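Local coordinates for Non-reducing end beta-L-arabinofuranosidase (Bacteroides thetaiotaomicron, PDB 5MQO), which probably acts as a glycoside hydrolase of family GH127, splitting glycosidic bonds in the breakdown of complex plant pectin, at residues A[111-114]-A[115-119]; A[459-462]-A[463-467]. All blocks are in the same frame, centred on the assembly; numbering follows the deposited sequence.

How the interactions relate
Both interactions are local contacts within single helices of the GH127 catalytic domain, about 15 Å apart, centre to centre. Interaction 1, at the C-terminal end of helix 102-117, is partly buried; interaction 2, over most of helix 458-466, is buried, its centre about 10 Å from that of the chain against about 21 Å. The two meet where V113 CG2 packs on C467 SG at 3.8 Å. At the helix end, side-chain and ring contacts accompany the chain's change of direction; in the buried helix a threonine hydroxyl bonds to a carbonyl oxygen one turn back, and an arginine makes at most a weak bond to an asparagine amide oxygen but pairs with E108 of helix 102-117.

Interaction 1. Residues A[111-114]-A[115-119]; sequences ASVY and AVNKD
Y114 and K118 meet at the C-terminal end of helix 102-117, part of the helical catalytic domain, probably an (alpha/alpha)6 barrel as in its clan. K118 CA sits over one face of the Y114 ring, 4.0 Å from the ring centroid and 26° off its normal, a CH-pi contact offset toward the rim. The same ring presents its edge to D119, whose backbone O lies in the ring plane 3.2 Å from Y114 CE1. Y114 CG stands opposite the backbone N (chi1 178°), which turns the ring to the carbonyl side, toward K118 and D119. K118, with phi 59°, is where the chain departs from helical geometry, yet K118 N still donates to Y114 O at 2.8 Å. One residue earlier, N117 forms an Asx turn: its OD1 accepts from D119 N at 3.2 Å, the donor lying above the amide plane. The N117 amide crosses V113 obliquely, with ND2 3.7 Å from V113 CG1. Replacing N117 by an alanine would probably leave D119 N without this acceptor and open a gap beside the V113 methyl. D119 is itself the N-cap of helix 120-136, its OD1 accepting from E121 N.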
# COMPACT_ATOMS: atom_id res chain seq x y z
N ALA A 111 -4.17 -17.28 -6.79
CA ALA A 111 -4.92 -17.86 -5.67
C ALA A 111 -5.80 -16.88 -4.95
O ALA A 111 -6.81 -17.26 -4.38
CB ALA A 111 -3.97 -18.47 -4.65
N SER A 112 -5.39 -15.62 -4.93
CA SER A 112 -6.07 -14.59 -4.18
C SER A 112 -7.34 -14.17 -4.89
O SER A 112 -8.38 -13.92 -4.26
CB SER A 112 -5.13 -13.39 -4.01
OG SER A 112 -4.00 -13.76 -3.23
N VAL A 113 -7.20 -14.05 -6.21
CA VAL A 113 -8.29 -13.85 -7.16
C VAL A 113 -9.27 -15.01 -7.15
O VAL A 113 -10.48 -14.81 -7.09
CB VAL A 113 -7.70 -13.68 -8.58
CG1 VAL A 113 -8.76 -13.84 -9.67
CG2 VAL A 113 -7.01 -12.32 -8.69
N TYR A 114 -8.75 -16.23 -7.23
CA TYR A 114 -9.55 -17.45 -7.11
C TYR A 114 -10.39 -17.48 -5.85
O TYR A 114 -11.55 -17.86 -5.90
CB TYR A 114 -8.66 -18.70 -7.17
CG TYR A 114 -9.41 -19.99 -7.02
CD1 TYR A 114 -10.00 -20.62 -8.11
CD2 TYR A 114 -9.55 -20.57 -5.77
CE1 TYR A 114 -10.72 -21.80 -7.95
CE2 TYR A 114 -10.25 -21.75 -5.59
CZ TYR A 114 -10.83 -22.37 -6.68
OH TYR A 114 -11.50 -23.56 -6.48
N ALA A 115 -9.85 -17.06 -4.72
CA ALA A 115 -10.62 -17.05 -3.46
C ALA A 115 -11.95 -16.29 -3.57
O ALA A 115 -12.95 -16.64 -2.93
CB ALA A 115 -9.78 -16.49 -2.32
N VAL A 116 -11.95 -15.26 -4.41
CA VAL A 116 -13.12 -14.43 -4.69
C VAL A 116 -14.06 -15.03 -5.73
O VAL A 116 -15.28 -14.88 -5.59
CB VAL A 116 -12.68 -12.99 -5.14
CG1 VAL A 116 -13.79 -12.20 -5.83
CG2 VAL A 116 -12.18 -12.21 -3.94
N ASN A 117 -13.51 -15.62 -6.80
CA ASN A 117 -14.31 -15.93 -8.00
C ASN A 117 -14.42 -17.41 -8.38
O ASN A 117 -15.25 -17.76 -9.22
CB ASN A 117 -13.85 -15.07 -9.20
CG ASN A 117 -12.56 -15.56 -9.84
OD1 ASN A 117 -11.98 -16.58 -9.47
ND2 ASN A 117 -12.12 -14.83 -10.86
N LYS A 118 -13.59 -18.28 -7.80
CA LYS A 118 -13.73 -19.75 -7.91
C LYS A 118 -13.68 -20.26 -9.35
O LYS A 118 -14.24 -21.31 -9.64
CB LYS A 118 -15.04 -20.23 -7.24
CG LYS A 118 -15.30 -19.70 -5.83
CD LYS A 118 -14.36 -20.31 -4.80
CE LYS A 118 -14.65 -19.77 -3.41
NZ LYS A 118 -14.02 -20.58 -2.35
N ASP A 119 -13.03 -19.52 -10.24
CA ASP A 119 -12.87 -19.92 -11.63
C ASP A 119 -12.16 -21.28 -11.60
O ASP A 119 -11.02 -21.36 -11.12
CB ASP A 119 -12.06 -18.85 -12.40
CG ASP A 119 -11.97 -19.12 -13.92
OD1 ASP A 119 -12.54 -20.13 -14.40
OD2 ASP A 119 -11.34 -18.31 -14.63

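Interaction 2. Residues A[459-462]-A[463-467]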
# COMPACT_ATOMS: atom_id res chain seq x y z
N PRO A 459 6.84 -5.39 -10.26
CA PRO A 459 5.50 -5.52 -10.85
C PRO A 459 4.69 -6.74 -10.37
O PRO A 459 3.51 -6.60 -10.09
CB PRO A 459 5.76 -5.55 -12.37
CG PRO A 459 7.07 -4.91 -12.54
CD PRO A 459 7.86 -5.27 -11.31
N PRO A 460 5.34 -7.91 -10.24
CA PRO A 460 4.63 -9.02 -9.61
C PRO A 460 4.08 -8.70 -8.21
O PRO A 460 2.94 -9.05 -7.91
CB PRO A 460 5.68 -10.11 -9.55
CG PRO A 460 6.54 -9.84 -10.74
CD PRO A 460 6.64 -8.35 -10.78
N ASN A 461 4.87 -8.03 -7.39
CA ASN A 461 4.41 -7.63 -6.08
C ASN A 461 3.29 -6.59 -6.24
O ASN A 461 2.28 -6.64 -5.51
CB ASN A 461 5.60 -7.12 -5.21
CG ASN A 461 5.19 -6.78 -3.78
OD1 ASN A 461 4.11 -7.15 -3.32
ND2 ASN A 461 6.03 -6.04 -3.08
N THR A 462 3.44 -5.67 -7.19
CA THR A 462 2.39 -4.68 -7.40
C THR A 462 1.06 -5.36 -7.73
O THR A 462 0.05 -5.08 -7.09
CB THR A 462 2.80 -3.66 -8.47
OG1 THR A 462 3.95 -2.98 -7.98
CG2 THR A 462 1.72 -2.66 -8.73
N LEU A 463 1.08 -6.26 -8.71
CA LEU A 463 -0.13 -6.93 -9.19
C LEU A 463 -0.77 -7.84 -8.13
O LEU A 463 -1.97 -7.78 -7.90
CB LEU A 463 0.15 -7.72 -10.49
CG LEU A 463 -1.04 -8.46 -11.13
CD1 LEU A 463 -2.24 -7.56 -11.36
CD2 LEU A 463 -0.65 -9.14 -12.45
N ARG A 464 0.00 -8.66 -7.46
CA ARG A 464 -0.58 -9.48 -6.41
C ARG A 464 -1.16 -8.62 -5.28
O ARG A 464 -2.16 -9.00 -4.67
CB ARG A 464 0.41 -10.51 -5.87
CG ARG A 464 1.47 -9.97 -4.94
CD ARG A 464 1.07 -10.02 -3.46
NE ARG A 464 1.94 -10.93 -2.74
CZ ARG A 464 3.23 -10.72 -2.47
NH1 ARG A 464 3.84 -9.60 -2.84
NH2 ARG A 464 3.93 -11.65 -1.83
N THR A 465 -0.54 -7.48 -5.00
CA THR A 465 -1.05 -6.63 -3.93
C THR A 465 -2.39 -6.07 -4.36
O THR A 465 -3.40 -6.23 -3.66
CB THR A 465 -0.06 -5.52 -3.54
OG1 THR A 465 1.00 -6.08 -2.77
CG2 THR A 465 -0.74 -4.47 -2.70
N LEU A 466 -2.42 -5.46 -5.55
CA LEU A 466 -3.67 -4.94 -6.09
C LEU A 466 -4.73 -6.03 -6.24
O LEU A 466 -5.88 -5.76 -5.95
CB LEU A 466 -3.46 -4.19 -7.40
CG LEU A 466 -2.61 -2.92 -7.28
CD1 LEU A 466 -2.03 -2.54 -8.63
CD2 LEU A 466 -3.41 -1.78 -6.71
N CYS A 467 -4.35 -7.24 -6.65
CA CYS A 467 -5.29 -8.40 -6.68
C CYS A 467 -5.87 -8.79 -5.30
O CYS A 467 -6.78 -9.61 -5.24
CB CYS A 467 -4.63 -9.64 -7.30
SG CYS A 467 -4.41 -9.60 -9.09
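R464 folds back over N461 and P460, making i to i+3 and i to i+4 contacts along alpha-helix 458-466 of the probable (alpha/alpha)6 barrel; the C383-C458 disulfide ties this helix to helix 382-399. Its CB sits 3.6 Å from P460 O, and R464 CG rests against two carbonyl oxygens on the same side, 3.4 Å from P460 O and 3.5 Å from N461 O. A chi1 of 77° keeps CG close to both backbone neighbours of CA, and the chain bends again at chi2 and chi3. CD passes 4.1 Å from N461 O. At the guanidinium, NH1 reaches N461 OD1 at 2.5 Å, but the N-H...O angle of 116° makes this bond weak and the short separation doubtful. The amide and guanidinium planes stand 80° apart, N461 OD1 lying near the guanidinium plane at its edge. Firmer polar partners lie outside the helix: R464 NH2 forms a salt bridge with E108 of helix 102-117, and N461 ND2 is hydrogen-bonded to Y302. N461 O takes two bonds, from T465 N at 3.0 Å and T465 OG1 at 3.1 Å, approaching from opposite faces of its carbonyl plane. One turn apart, T462 and L466 run alongside each other, with T462 CG2 3.8 Å from L466 CD1.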